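Local coordinates for protein tengpin (Thermoanaerobacter tengcongensis, PDB 2VH4) that probably inhibits serine proteases as a member of the serpin family, and is seen here in a latent conformation that packs as a loop C-sheet polymer, at residues F105-F110 and K130-S135; M282-E287 and N349-K354; G311-S316 and V339-A344. All coordinates share one frame; numbering follows the deposited sequence.

Interaction 1: F105-F110 and K130-S135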
ATOM      1  N   PHE A 105       5.930  20.854  -3.727  1.00 14.93           N
ATOM      2  CA  PHE A 105       4.949  21.942  -3.826  1.00 16.31           C
ATOM      3  C   PHE A 105       5.320  23.036  -4.829  1.00 17.96           C
ATOM      4  O   PHE A 105       6.496  23.252  -5.126  1.00 18.24           O
ATOM      5  CB  PHE A 105       4.612  22.532  -2.447  1.00 15.35           C
ATOM      6  CG  PHE A 105       5.740  23.281  -1.807  1.00 14.98           C
ATOM      7  CD1 PHE A 105       5.895  24.649  -2.022  1.00 15.72           C
ATOM      8  CD2 PHE A 105       6.637  22.631  -0.970  1.00 13.13           C
ATOM      9  CE1 PHE A 105       6.934  25.351  -1.420  1.00 14.06           C
ATOM     10  CE2 PHE A 105       7.680  23.327  -0.366  1.00 15.10           C
ATOM     11  CZ  PHE A 105       7.827  24.690  -0.591  1.00 13.05           C
ATOM     12  N   LYS A 106       4.298  23.711  -5.350  1.00 19.49           N
ATOM     13  CA  LYS A 106       4.480  24.746  -6.360  1.00 22.03           C
ATOM     14  C   LYS A 106       5.064  26.032  -5.770  1.00 23.78           C
ATOM     15  O   LYS A 106       4.597  26.534  -4.747  1.00 23.96           O
ATOM     16  CB  LYS A 106       3.154  25.033  -7.069  1.00 21.74           C
ATOM     17  CG  LYS A 106       3.305  25.624  -8.456  1.00 21.55           C
ATOM     18  CD  LYS A 106       1.983  25.595  -9.207  1.00 22.90           C
ATOM     19  CE  LYS A 106       2.147  26.067 -10.642  1.00 25.19           C
ATOM     20  NZ  LYS A 106       0.872  25.977 -11.408  1.00 27.72           N
ATOM     21  N   GLU A 107       6.097  26.547  -6.429  1.00 26.10           N
ATOM     22  CA  GLU A 107       6.755  27.787  -6.025  1.00 28.68           C
ATOM     23  C   GLU A 107       5.896  29.030  -6.293  1.00 29.29           C
ATOM     24  O   GLU A 107       6.146  30.086  -5.722  1.00 29.99           O
ATOM     25  CB  GLU A 107       8.127  27.917  -6.714  1.00 28.24           C
ATOM     26  CG  GLU A 107       8.077  28.017  -8.251  1.00 29.83           C
ATOM     27  CD  GLU A 107       9.428  27.782  -8.939  1.00 30.61           C
ATOM     28  OE1 GLU A 107      10.399  27.339  -8.279  1.00 34.17           O
ATOM     29  OE2 GLU A 107       9.513  28.029 -10.163  1.00 30.89           O
ATOM     30  N   ASN A 108       4.881  28.890  -7.142  1.00 30.41           N
ATOM     31  CA  ASN A 108       4.112  30.038  -7.634  1.00 31.98           C
ATOM     32  C   ASN A 108       2.857  30.388  -6.836  1.00 31.78           C
ATOM     33  O   ASN A 108       2.894  31.258  -5.965  1.00 32.89           O
ATOM     34  CB  ASN A 108       3.744  29.850  -9.114  1.00 32.59           C
ATOM     35  CG  ASN A 108       4.959  29.709 -10.004  1.00 35.06           C
ATOM     36  OD1 ASN A 108       5.779  30.626 -10.113  1.00 35.43           O
ATOM     37  ND2 ASN A 108       5.082  28.554 -10.652  1.00 36.86           N
ATOM     38  N   ASP A 109       1.755  29.711  -7.149  1.00 30.75           N
ATOM     39  CA  ASP A 109       0.427  30.108  -6.686  1.00 30.07           C
ATOM     40  C   ASP A 109       0.078  29.581  -5.298  1.00 29.26           C
ATOM     41  O   ASP A 109      -1.029  29.808  -4.798  1.00 29.31           O
ATOM     42  CB  ASP A 109      -0.632  29.659  -7.700  1.00 30.80           C
ATOM     43  CG  ASP A 109      -0.589  30.466  -8.989  1.00 32.26           C
ATOM     44  OD1 ASP A 109      -0.532  31.713  -8.918  1.00 35.10           O
ATOM     45  OD2 ASP A 109      -0.622  29.856 -10.076  1.00 32.01           O
ATOM     46  N   PHE A 110       1.028  28.890  -4.674  1.00 28.23           N
ATOM     47  CA  PHE A 110       0.782  28.227  -3.402  1.00 26.54           C
ATOM     48  C   PHE A 110       1.840  28.564  -2.356  1.00 26.65           C
ATOM     49  O   PHE A 110       3.045  28.508  -2.630  1.00 27.25           O
ATOM     50  CB  PHE A 110       0.695  26.709  -3.609  1.00 25.38           C
ATOM     51  CG  PHE A 110       0.440  25.933  -2.344  1.00 23.33           C
ATOM     52  CD1 PHE A 110      -0.803  25.974  -1.721  1.00 21.82           C
ATOM     53  CD2 PHE A 110       1.442  25.160  -1.778  1.00 22.12           C
ATOM     54  CE1 PHE A 110      -1.039  25.267  -0.549  1.00 22.06           C
ATOM     55  CE2 PHE A 110       1.214  24.442  -0.613  1.00 22.85           C
ATOM     56  CZ  PHE A 110      -0.031  24.498   0.005  1.00 23.42           C
ATOM     57  N   LYS A 130      10.557  22.385  -3.057  1.00 13.66           N
ATOM     58  CA  LYS A 130       9.889  23.514  -3.701  1.00 14.31           C
ATOM     59  C   LYS A 130      10.180  23.408  -5.194  1.00 13.46           C
ATOM     60  O   LYS A 130      11.339  23.293  -5.588  1.00 13.85           O
ATOM     61  CB  LYS A 130      10.431  24.831  -3.139  1.00 15.10           C
ATOM     62  CG  LYS A 130       9.721  26.079  -3.639  1.00 20.08           C
ATOM     63  CD  LYS A 130       9.766  27.193  -2.598  1.00 26.02           C
ATOM     64  CE  LYS A 130       8.809  28.325  -2.960  1.00 28.04           C
ATOM     65  NZ  LYS A 130       8.362  29.125  -1.778  1.00 27.83           N
ATOM     66  N   ALA A 131       9.136  23.427  -6.019  1.00 13.01           N
ATOM     67  CA  ALA A 131       9.290  23.155  -7.448  1.00 12.80           C
ATOM     68  C   ALA A 131       8.458  24.051  -8.369  1.00 13.94           C
ATOM     69  O   ALA A 131       7.497  24.694  -7.942  1.00 13.82           O
ATOM     70  CB  ALA A 131       9.005  21.692  -7.734  1.00 12.86           C
ATOM     71  N   ALA A 132       8.849  24.077  -9.642  1.00 14.36           N
ATOM     72  CA  ALA A 132       8.171  24.870 -10.663  1.00 14.84           C
ATOM     73  C   ALA A 132       6.879  24.215 -11.162  1.00 14.56           C
ATOM     74  O   ALA A 132       5.995  24.902 -11.679  1.00 14.19           O
ATOM     75  CB  ALA A 132       9.111  25.126 -11.833  1.00 14.33           C
ATOM     76  N   PHE A 133       6.789  22.891 -11.006  1.00 13.76           N
ATOM     77  CA  PHE A 133       5.665  22.088 -11.511  1.00 14.13           C
ATOM     78  C   PHE A 133       5.538  22.185 -13.032  1.00 15.26           C
ATOM     79  O   PHE A 133       4.459  22.443 -13.575  1.00 15.12           O
ATOM     80  CB  PHE A 133       4.344  22.420 -10.787  1.00 12.40           C
ATOM     81  CG  PHE A 133       4.171  21.702  -9.469  1.00 10.54           C
ATOM     82  CD1 PHE A 133       5.214  21.636  -8.545  1.00  5.60           C
ATOM     83  CD2 PHE A 133       2.958  21.105  -9.144  1.00  9.28           C
ATOM     84  CE1 PHE A 133       5.055  20.976  -7.338  1.00  4.47           C
ATOM     85  CE2 PHE A 133       2.789  20.448  -7.931  1.00  8.13           C
ATOM     86  CZ  PHE A 133       3.843  20.382  -7.026  1.00  5.22           C
ATOM     87  N   ASP A 134       6.672  21.997 -13.699  1.00 15.88           N
ATOM     88  CA  ASP A 134       6.734  21.904 -15.148  1.00 16.23           C
ATOM     89  C   ASP A 134       7.248  20.519 -15.520  1.00 17.50           C
ATOM     90  O   ASP A 134       7.252  19.607 -14.684  1.00 19.02           O
ATOM     91  CB  ASP A 134       7.630  23.010 -15.735  1.00 16.31           C
ATOM     92  CG  ASP A 134       9.004  23.095 -15.065  1.00 17.37           C
ATOM     93  OD1 ASP A 134       9.555  24.210 -15.008  1.00 15.99           O
ATOM     94  OD2 ASP A 134       9.543  22.065 -14.601  1.00 17.29           O
ATOM     95  N   SER A 135       7.693  20.368 -16.764  1.00 17.88           N
ATOM     96  CA  SER A 135       8.177  19.090 -17.277  1.00 18.62           C
ATOM     97  C   SER A 135       9.396  18.550 -16.515  1.00 17.84           C
ATOM     98  O   SER A 135       9.562  17.339 -16.380  1.00 17.96           O
ATOM     99  CB  SER A 135       8.500  19.212 -18.767  1.00 18.94           C
ATOM    100  OG  SER A 135       8.447  17.941 -19.393  1.00 24.96           O
TER
HETATM  101  O   HOH W   1       5.611  28.837  -2.212  1.00 25.60           O
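Lys130 CA sits over the Phe105 ring face, 4.0 Å from the centroid, and the methylenes cross the ring at CE1 and CZ, Lys130 CD lying 3.6 Å from Phe105 CE1. The chain is stretched, chi1 -175° setting CG opposite the backbone N, and runs on until CE meets Glu107; a water bridges NZ to Phe110 O. Ala131 makes the parallel ladder that ends these two strands of serpin sheet A: its N donates to Phe105 O (2.8 Å), and its O receives Glu107 N (2.8 Å) and the CA-H of Lys106. At Ala132, CB lies 3.4 Å from Glu107 OE2, so the carboxylate rests beside the turn without a polar bond. Phe133 swings its ring back under the strand end: Lys106 CB stands over one face, 4.2 Å from the centroid, while Phe133 CE1 comes to 3.3 Å from Phe105 C, and Tyr167 meets the ring. Trimmed to an alanine, Phe133 would give up its cover of the Lys106 stem, and Tyr167 is likely to be left without its ring partner. Backbone bonds thus set the register, while the two lysines use their methylenes as hydrophobic cover and, at least for Lys130, keep the ammonium hydrated.

Interaction 2: M282-E287 and N349-K354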
ATOM      1  N   MET A 282      -7.105   5.247  -6.507  1.00 10.95           N
ATOM      2  CA  MET A 282      -7.745   4.858  -5.242  1.00 12.46           C
ATOM      3  C   MET A 282      -8.902   5.744  -4.771  1.00 12.84           C
ATOM      4  O   MET A 282      -9.431   5.530  -3.675  1.00 12.43           O
ATOM      5  CB  MET A 282      -6.702   4.742  -4.129  1.00 12.02           C
ATOM      6  CG  MET A 282      -6.001   3.407  -4.076  1.00 11.27           C
ATOM      7  SD  MET A 282      -4.879   3.347  -2.686  1.00 15.18           S
ATOM      8  CE  MET A 282      -4.626   1.579  -2.552  1.00 13.47           C
ATOM      9  N   ASN A 283      -9.303   6.712  -5.596  1.00 13.09           N
ATOM     10  CA  ASN A 283     -10.381   7.638  -5.240  1.00 14.15           C
ATOM     11  C   ASN A 283     -11.649   6.923  -4.760  1.00 15.16           C
ATOM     12  O   ASN A 283     -12.087   7.143  -3.626  1.00 15.37           O
ATOM     13  CB  ASN A 283     -10.702   8.603  -6.395  1.00 14.14           C
ATOM     14  CG  ASN A 283      -9.516   9.486  -6.783  1.00 15.74           C
ATOM     15  OD1 ASN A 283      -8.355   9.103  -6.616  1.00 18.16           O
ATOM     16  ND2 ASN A 283      -9.810  10.667  -7.322  1.00  9.47           N
ATOM     17  N   GLU A 284     -12.214   6.059  -5.609  1.00 15.48           N
ATOM     18  CA  GLU A 284     -13.468   5.359  -5.296  1.00 16.02           C
ATOM     19  C   GLU A 284     -13.338   4.424  -4.092  1.00 15.54           C
ATOM     20  O   GLU A 284     -14.279   4.279  -3.307  1.00 16.17           O
ATOM     21  CB  GLU A 284     -14.002   4.587  -6.510  1.00 15.84           C
ATOM     22  CG  GLU A 284     -14.660   5.457  -7.578  1.00 20.75           C
ATOM     23  CD  GLU A 284     -15.756   4.732  -8.364  1.00 26.33           C
ATOM     24  OE1 GLU A 284     -16.618   4.059  -7.744  1.00 27.78           O
ATOM     25  OE2 GLU A 284     -15.763   4.848  -9.609  1.00 24.03           O
ATOM     26  N   THR A 285     -12.169   3.801  -3.958  1.00 14.35           N
ATOM     27  CA  THR A 285     -11.879   2.884  -2.859  1.00 12.87           C
ATOM     28  C   THR A 285     -11.916   3.618  -1.520  1.00 12.61           C
ATOM     29  O   THR A 285     -12.454   3.105  -0.540  1.00 12.96           O
ATOM     30  CB  THR A 285     -10.501   2.182  -3.058  1.00 12.56           C
ATOM     31  OG1 THR A 285     -10.564   1.328  -4.203  1.00 10.26           O
ATOM     32  CG2 THR A 285     -10.103   1.349  -1.836  1.00  9.82           C
ATOM     33  N   LEU A 286     -11.351   4.820  -1.495  1.00 11.74           N
ATOM     34  CA  LEU A 286     -11.233   5.593  -0.264  1.00 11.04           C
ATOM     35  C   LEU A 286     -12.532   6.290   0.122  1.00 11.73           C
ATOM     36  O   LEU A 286     -12.800   6.493   1.309  1.00 12.02           O
ATOM     37  CB  LEU A 286     -10.079   6.591  -0.371  1.00 10.17           C
ATOM     38  CG  LEU A 286      -8.707   5.918  -0.417  1.00  8.79           C
ATOM     39  CD1 LEU A 286      -7.633   6.883  -0.916  1.00  6.94           C
ATOM     40  CD2 LEU A 286      -8.346   5.309   0.940  1.00  2.30           C
ATOM     41  N   GLU A 287     -13.325   6.654  -0.886  1.00 12.44           N
ATOM     42  CA  GLU A 287     -14.675   7.175  -0.682  1.00 12.33           C
ATOM     43  C   GLU A 287     -15.529   6.119   0.008  1.00 12.84           C
ATOM     44  O   GLU A 287     -16.357   6.444   0.859  1.00 13.09           O
ATOM     45  CB  GLU A 287     -15.315   7.581  -2.018  1.00 12.20           C
ATOM     46  CG  GLU A 287     -14.770   8.882  -2.628  1.00 12.24           C
ATOM     47  CD  GLU A 287     -15.145   9.081  -4.102  1.00 12.03           C
ATOM     48  OE1 GLU A 287     -15.652   8.142  -4.748  1.00 13.66           O
ATOM     49  OE2 GLU A 287     -14.925  10.188  -4.626  1.00 14.33           O
ATOM     50  N   ASN A 349     -14.300   8.777 -12.364  1.00 19.50           N
ATOM     51  CA  ASN A 349     -13.782   7.431 -12.133  1.00 20.20           C
ATOM     52  C   ASN A 349     -14.800   6.346 -12.483  1.00 20.01           C
ATOM     53  O   ASN A 349     -16.002   6.518 -12.252  1.00 19.21           O
ATOM     54  CB  ASN A 349     -13.351   7.270 -10.666  1.00 21.12           C
ATOM     55  CG  ASN A 349     -12.369   8.350 -10.207  1.00 24.30           C
ATOM     56  OD1 ASN A 349     -12.751   9.299  -9.507  1.00 21.90           O
ATOM     57  ND2 ASN A 349     -11.102   8.208 -10.600  1.00 22.97           N
ATOM     58  N   PHE A 350     -14.313   5.246 -13.062  1.00 19.91           N
ATOM     59  CA  PHE A 350     -15.100   4.022 -13.230  1.00 19.98           C
ATOM     60  C   PHE A 350     -14.482   2.940 -12.354  1.00 20.49           C
ATOM     61  O   PHE A 350     -13.295   3.010 -12.017  1.00 20.69           O
ATOM     62  CB  PHE A 350     -15.127   3.530 -14.684  1.00 19.31           C
ATOM     63  CG  PHE A 350     -15.605   4.551 -15.682  1.00 20.99           C
ATOM     64  CD1 PHE A 350     -16.525   5.541 -15.331  1.00 21.17           C
ATOM     65  CD2 PHE A 350     -15.159   4.494 -17.000  1.00 22.30           C
ATOM     66  CE1 PHE A 350     -16.964   6.475 -16.265  1.00 19.07           C
ATOM     67  CE2 PHE A 350     -15.595   5.422 -17.944  1.00 23.58           C
ATOM     68  CZ  PHE A 350     -16.499   6.416 -17.575  1.00 20.82           C
ATOM     69  N   LYS A 351     -15.279   1.935 -12.001  1.00 20.05           N
ATOM     70  CA  LYS A 351     -14.819   0.862 -11.131  1.00 19.86           C
ATOM     71  C   LYS A 351     -15.428  -0.472 -11.549  1.00 19.19           C
ATOM     72  O   LYS A 351     -16.627  -0.560 -11.806  1.00 19.23           O
ATOM     73  CB  LYS A 351     -15.190   1.178  -9.683  1.00 20.21           C
ATOM     74  CG  LYS A 351     -14.240   0.608  -8.648  1.00 22.80           C
ATOM     75  CD  LYS A 351     -14.738   0.915  -7.234  1.00 24.33           C
ATOM     76  CE  LYS A 351     -13.749   0.468  -6.173  1.00 20.51           C
ATOM     77  NZ  LYS A 351     -13.585  -1.014  -6.164  1.00 24.37           N
ATOM     78  N   THR A 352     -14.601  -1.509 -11.618  1.00 18.50           N
ATOM     79  CA  THR A 352     -15.093  -2.842 -11.963  1.00 17.93           C
ATOM     80  C   THR A 352     -15.155  -3.765 -10.739  1.00 17.65           C
ATOM     81  O   THR A 352     -14.435  -3.569  -9.758  1.00 17.53           O
ATOM     82  CB  THR A 352     -14.268  -3.472 -13.102  1.00 17.73           C
ATOM     83  OG1 THR A 352     -12.902  -3.601 -12.696  1.00 20.18           O
ATOM     84  CG2 THR A 352     -14.326  -2.598 -14.345  1.00 17.30           C
ATOM     85  N   VAL A 353     -16.033  -4.760 -10.799  1.00 18.48           N
ATOM     86  CA  VAL A 353     -16.223  -5.699  -9.695  1.00 19.63           C
ATOM     87  C   VAL A 353     -15.487  -7.013  -9.967  1.00 19.49           C
ATOM     88  O   VAL A 353     -15.516  -7.526 -11.082  1.00 18.97           O
ATOM     89  CB  VAL A 353     -17.730  -5.997  -9.436  1.00 19.72           C
ATOM     90  CG1 VAL A 353     -17.923  -6.682  -8.083  1.00 19.21           C
ATOM     91  CG2 VAL A 353     -18.560  -4.717  -9.494  1.00 22.25           C
ATOM     92  N   LYS A 354     -14.828  -7.539  -8.936  1.00 20.20           N
ATOM     93  CA  LYS A 354     -14.203  -8.860  -8.985  1.00 20.13           C
ATOM     94  C   LYS A 354     -15.265  -9.962  -9.059  1.00 19.70           C
ATOM     95  O   LYS A 354     -16.190 -10.002  -8.249  1.00 19.28           O
ATOM     96  CB  LYS A 354     -13.297  -9.059  -7.761  1.00 19.99           C
ATOM     97  CG  LYS A 354     -12.700 -10.458  -7.628  1.00 22.31           C
ATOM     98  CD  LYS A 354     -11.583 -10.711  -8.630  1.00 23.15           C
ATOM     99  CE  LYS A 354     -10.234 -10.366  -8.042  1.00 22.62           C
ATOM    100  NZ  LYS A 354      -9.165 -10.422  -9.068  1.00 20.88           N
TER
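Thr285 and Lys351 converge on one polar atom, the backbone carbonyl oxygen of Asn31 at the end of helix 15-32: Thr285 OG1 and Lys351 NZ both hydrogen-bond to it. Lys351 crosses Thr285 at about a right angle, with CE 3.8 Å from Thr285 OG1. Its chain is extended as far as CE and then bends at the last torsion (chi4 -65°), which turns the ammonium away from the carboxylate of Glu284, whose OE1 stays 6.1 Å from Lys351 NZ. What Glu284 meets instead is the hydrocarbon part of the lysine. The two side chains slide past each other in opposite directions, Lys351 CD lying 3.7 Å from Glu284 OE1 and 3.8 Å from Glu284 CB. Glu284 passes Asn349 in the same way, Glu284 CG 3.8 Å from Asn349 CB, and the carboxylate and amide planes stand 61° apart. Its OE2 comes to 3.1 Å from Asn349 O, a pair of acceptors with no bond between them. Asn349 in turn crosses Asn283 at about a right angle, its OD1 3.8 Å from Asn283 CB. The Asn283 amide spends its bonds elsewhere, ND2 giving to Ser316 O and OD1 taking Val318 N, which ties the first turn of helix 283-287 to strand 314-326. Residues 349-354 belong to the irregular link that follows the inserted reactive-centre strand, and in the crystal several of them touch a neighbouring molecule. The contact is therefore held by van der Waals packing of side-chain stems and by a shared carbonyl on a third element; the glutamate and lysine probably feel each other's charge only at long range, and the close oxygens of Glu284 and Asn349 probably work mildly against the packing.

Interaction 3: G311-S316 and V339-A344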
ATOM      1  N   GLY A 311      -7.924  28.725  -5.889  1.00 18.34           N
ATOM      2  CA  GLY A 311      -9.227  28.116  -5.625  1.00 15.48           C
ATOM      3  C   GLY A 311      -9.181  27.159  -4.450  1.00 14.17           C
ATOM      4  O   GLY A 311      -8.144  27.030  -3.785  1.00 14.19           O
ATOM      5  N   ASN A 312     -10.299  26.488  -4.182  1.00 11.85           N
ATOM      6  CA  ASN A 312     -10.336  25.518  -3.101  1.00 11.19           C
ATOM      7  C   ASN A 312      -9.534  24.265  -3.447  1.00 11.52           C
ATOM      8  O   ASN A 312      -9.756  23.638  -4.492  1.00 11.71           O
ATOM      9  CB  ASN A 312     -11.770  25.148  -2.728  1.00 10.98           C
ATOM     10  CG  ASN A 312     -11.849  24.356  -1.428  1.00  9.26           C
ATOM     11  OD1 ASN A 312     -12.318  23.216  -1.408  1.00  5.65           O
ATOM     12  ND2 ASN A 312     -11.385  24.960  -0.336  1.00  6.14           N
ATOM     13  N   LEU A 313      -8.601  23.919  -2.563  1.00 10.34           N
ATOM     14  CA  LEU A 313      -7.724  22.771  -2.767  1.00 10.67           C
ATOM     15  C   LEU A 313      -8.408  21.462  -2.369  1.00 10.48           C
ATOM     16  O   LEU A 313      -9.088  21.385  -1.344  1.00  9.88           O
ATOM     17  CB  LEU A 313      -6.415  22.944  -1.981  1.00 10.78           C
ATOM     18  CG  LEU A 313      -5.557  24.189  -2.250  1.00 11.47           C
ATOM     19  CD1 LEU A 313      -4.388  24.240  -1.284  1.00 12.66           C
ATOM     20  CD2 LEU A 313      -5.066  24.254  -3.696  1.00 11.14           C
ATOM     21  N   TYR A 314      -8.211  20.435  -3.190  1.00 10.77           N
ATOM     22  CA  TYR A 314      -8.805  19.117  -2.963  1.00 11.31           C
ATOM     23  C   TYR A 314      -7.917  18.044  -3.581  1.00 10.05           C
ATOM     24  O   TYR A 314      -7.039  18.360  -4.383  1.00  9.82           O
ATOM     25  CB  TYR A 314     -10.223  19.058  -3.560  1.00 11.45           C
ATOM     26  CG  TYR A 314     -10.256  19.008  -5.073  1.00 12.05           C
ATOM     27  CD1 TYR A 314     -10.303  17.782  -5.744  1.00  9.32           C
ATOM     28  CD2 TYR A 314     -10.247  20.185  -5.837  1.00 11.18           C
ATOM     29  CE1 TYR A 314     -10.328  17.720  -7.126  1.00 10.81           C
ATOM     30  CE2 TYR A 314     -10.277  20.134  -7.231  1.00 10.99           C
ATOM     31  CZ  TYR A 314     -10.315  18.895  -7.867  1.00 13.64           C
ATOM     32  OH  TYR A 314     -10.339  18.814  -9.239  1.00 12.01           O
ATOM     33  N   ILE A 315      -8.144  16.786  -3.203  1.00  9.37           N
ATOM     34  CA  ILE A 315      -7.441  15.654  -3.808  1.00  7.92           C
ATOM     35  C   ILE A 315      -8.120  15.266  -5.121  1.00  8.15           C
ATOM     36  O   ILE A 315      -9.284  14.844  -5.116  1.00  7.43           O
ATOM     37  CB  ILE A 315      -7.403  14.407  -2.879  1.00  7.88           C
ATOM     38  CG1 ILE A 315      -6.891  14.767  -1.478  1.00  9.17           C
ATOM     39  CG2 ILE A 315      -6.554  13.293  -3.504  1.00  5.99           C
ATOM     40  CD1 ILE A 315      -6.882  13.602  -0.485  1.00  7.64           C
ATOM     41  N   SER A 316      -7.402  15.421  -6.237  1.00  7.78           N
ATOM     42  CA  SER A 316      -7.905  14.980  -7.541  1.00  8.17           C
ATOM     43  C   SER A 316      -7.672  13.491  -7.735  1.00  8.69           C
ATOM     44  O   SER A 316      -8.495  12.809  -8.346  1.00  9.34           O
ATOM     45  CB  SER A 316      -7.266  15.759  -8.689  1.00  7.20           C
ATOM     46  OG  SER A 316      -5.855  15.669  -8.640  1.00 10.77           O
ATOM     47  N   VAL A 339      -0.428  11.403  -3.731  1.00  8.86           N
ATOM     48  CA  VAL A 339      -1.666  12.125  -3.463  1.00  8.66           C
ATOM     49  C   VAL A 339      -1.587  13.493  -4.147  1.00  8.45           C
ATOM     50  O   VAL A 339      -0.668  14.269  -3.893  1.00  7.52           O
ATOM     51  CB  VAL A 339      -1.894  12.273  -1.935  1.00  9.49           C
ATOM     52  CG1 VAL A 339      -3.165  13.061  -1.627  1.00  4.72           C
ATOM     53  CG2 VAL A 339      -1.926  10.895  -1.269  1.00  9.36           C
ATOM     54  N   ASP A 340      -2.544  13.774  -5.027  1.00  9.85           N
ATOM     55  CA  ASP A 340      -2.493  14.978  -5.854  1.00 11.17           C
ATOM     56  C   ASP A 340      -3.448  16.078  -5.383  1.00 11.28           C
ATOM     57  O   ASP A 340      -4.674  15.925  -5.438  1.00 11.07           O
ATOM     58  CB  ASP A 340      -2.737  14.634  -7.328  1.00 12.07           C
ATOM     59  CG  ASP A 340      -2.421  15.795  -8.265  1.00 17.55           C
ATOM     60  OD1 ASP A 340      -2.241  16.940  -7.782  1.00 16.99           O
ATOM     61  OD2 ASP A 340      -2.344  15.557  -9.494  1.00 19.78           O
ATOM     62  N   ILE A 341      -2.856  17.187  -4.936  1.00 10.60           N
ATOM     63  CA  ILE A 341      -3.587  18.353  -4.443  1.00 10.22           C
ATOM     64  C   ILE A 341      -3.713  19.419  -5.540  1.00 10.84           C
ATOM     65  O   ILE A 341      -2.707  19.968  -6.013  1.00 10.62           O
ATOM     66  CB  ILE A 341      -2.910  18.948  -3.171  1.00  8.63           C
ATOM     67  CG1 ILE A 341      -2.789  17.892  -2.061  1.00 10.95           C
ATOM     68  CG2 ILE A 341      -3.649  20.181  -2.676  1.00  6.71           C
ATOM     69  CD1 ILE A 341      -4.112  17.325  -1.524  1.00  8.16           C
ATOM     70  N   THR A 342      -4.951  19.711  -5.933  1.00 11.45           N
ATOM     71  CA  THR A 342      -5.208  20.596  -7.072  1.00 12.29           C
ATOM     72  C   THR A 342      -6.316  21.617  -6.806  1.00 12.73           C
ATOM     73  O   THR A 342      -7.098  21.469  -5.869  1.00 11.97           O
ATOM     74  CB  THR A 342      -5.513  19.787  -8.358  1.00 12.31           C
ATOM     75  OG1 THR A 342      -5.411  20.643  -9.505  1.00 11.92           O
ATOM     76  CG2 THR A 342      -6.896  19.176  -8.299  1.00 10.15           C
ATOM     77  N   ALA A 343      -6.376  22.641  -7.652  1.00 14.79           N
ATOM     78  CA  ALA A 343      -7.244  23.796  -7.423  1.00 16.67           C
ATOM     79  C   ALA A 343      -8.581  23.719  -8.155  1.00 17.92           C
ATOM     80  O   ALA A 343      -9.595  24.214  -7.656  1.00 19.37           O
ATOM     81  CB  ALA A 343      -6.517  25.076  -7.800  1.00 16.86           C
ATOM     82  N   ALA A 344      -8.584  23.102  -9.331  1.00 17.41           N
ATOM     83  CA  ALA A 344      -9.748  23.168 -10.200  1.00 18.09           C
ATOM     84  C   ALA A 344     -10.163  21.804 -10.753  1.00 18.56           C
ATOM     85  O   ALA A 344      -9.485  20.798 -10.530  1.00 18.16           O
ATOM     86  CB  ALA A 344      -9.495  24.162 -11.334  1.00 17.55           C
TER
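Tyr314 and Thr342 form a hydrogen-bonded antiparallel pair in the hairpin of strands 314-326 and 330-342, the latter being the inserted part of the reactive-centre loop in sheet A, as in latent serpins. Tyr314 N gives to Thr342 O (3.1 Å), and Thr342 N returns an almost straight bond to Tyr314 O (2.9 Å, 172° at the hydrogen). Two residues along each strand, Asp340 O accepts Ser316 N at 2.9 Å and, weakly, Ser316 OG at 3.4 Å; the CA-H of Ile315 also points at it. The Thr342 hydroxyl finds its partner outside the pair, Asp164 OD1 on strand 164-177. Asp340 OD2 lies close to Asp164 OD2, so one of these acids may well hold a proton. Ile315 and Ile341 share the opposite face from Tyr314 and Thr342, with Ile315 CG1 against Ile341 CD1 at 3.8 Å, and helix 43-54 packs on Ile315 and Val339. Tyr314 takes CG between the backbone N and carbonyl carbon (chi1 72°), which folds its ring alongside Thr342, whose CG2 stands over one face. The same torsion carries Tyr314 OH to Ala344 O, to which it donates a short hydrogen bond of 2.5 Å, the hydroxyl standing 48° out of the carbonyl plane.

Interactions 1 and 3 belong to the same sheet, lying on different strands of it, and they touch where Phe110 packs on Leu313; strand 164-177 lies between them and contributes to both surroundings. Interaction 3 is the buried one, a ladder of backbone bonds with apolar residues on one face, whereas interaction 1 closes a strand end near the surface and mixes two ladder bonds with lysine methylenes over rings. Interaction 2 lies on a different part of the molecule, about 29 Å from interaction 1 between centres, and relies on side-chain packing plus the shared carbonyl of Asn31. It still meets interaction 3 through Asn283 and Ser316, and its two segments enclose the hairpin in sequence.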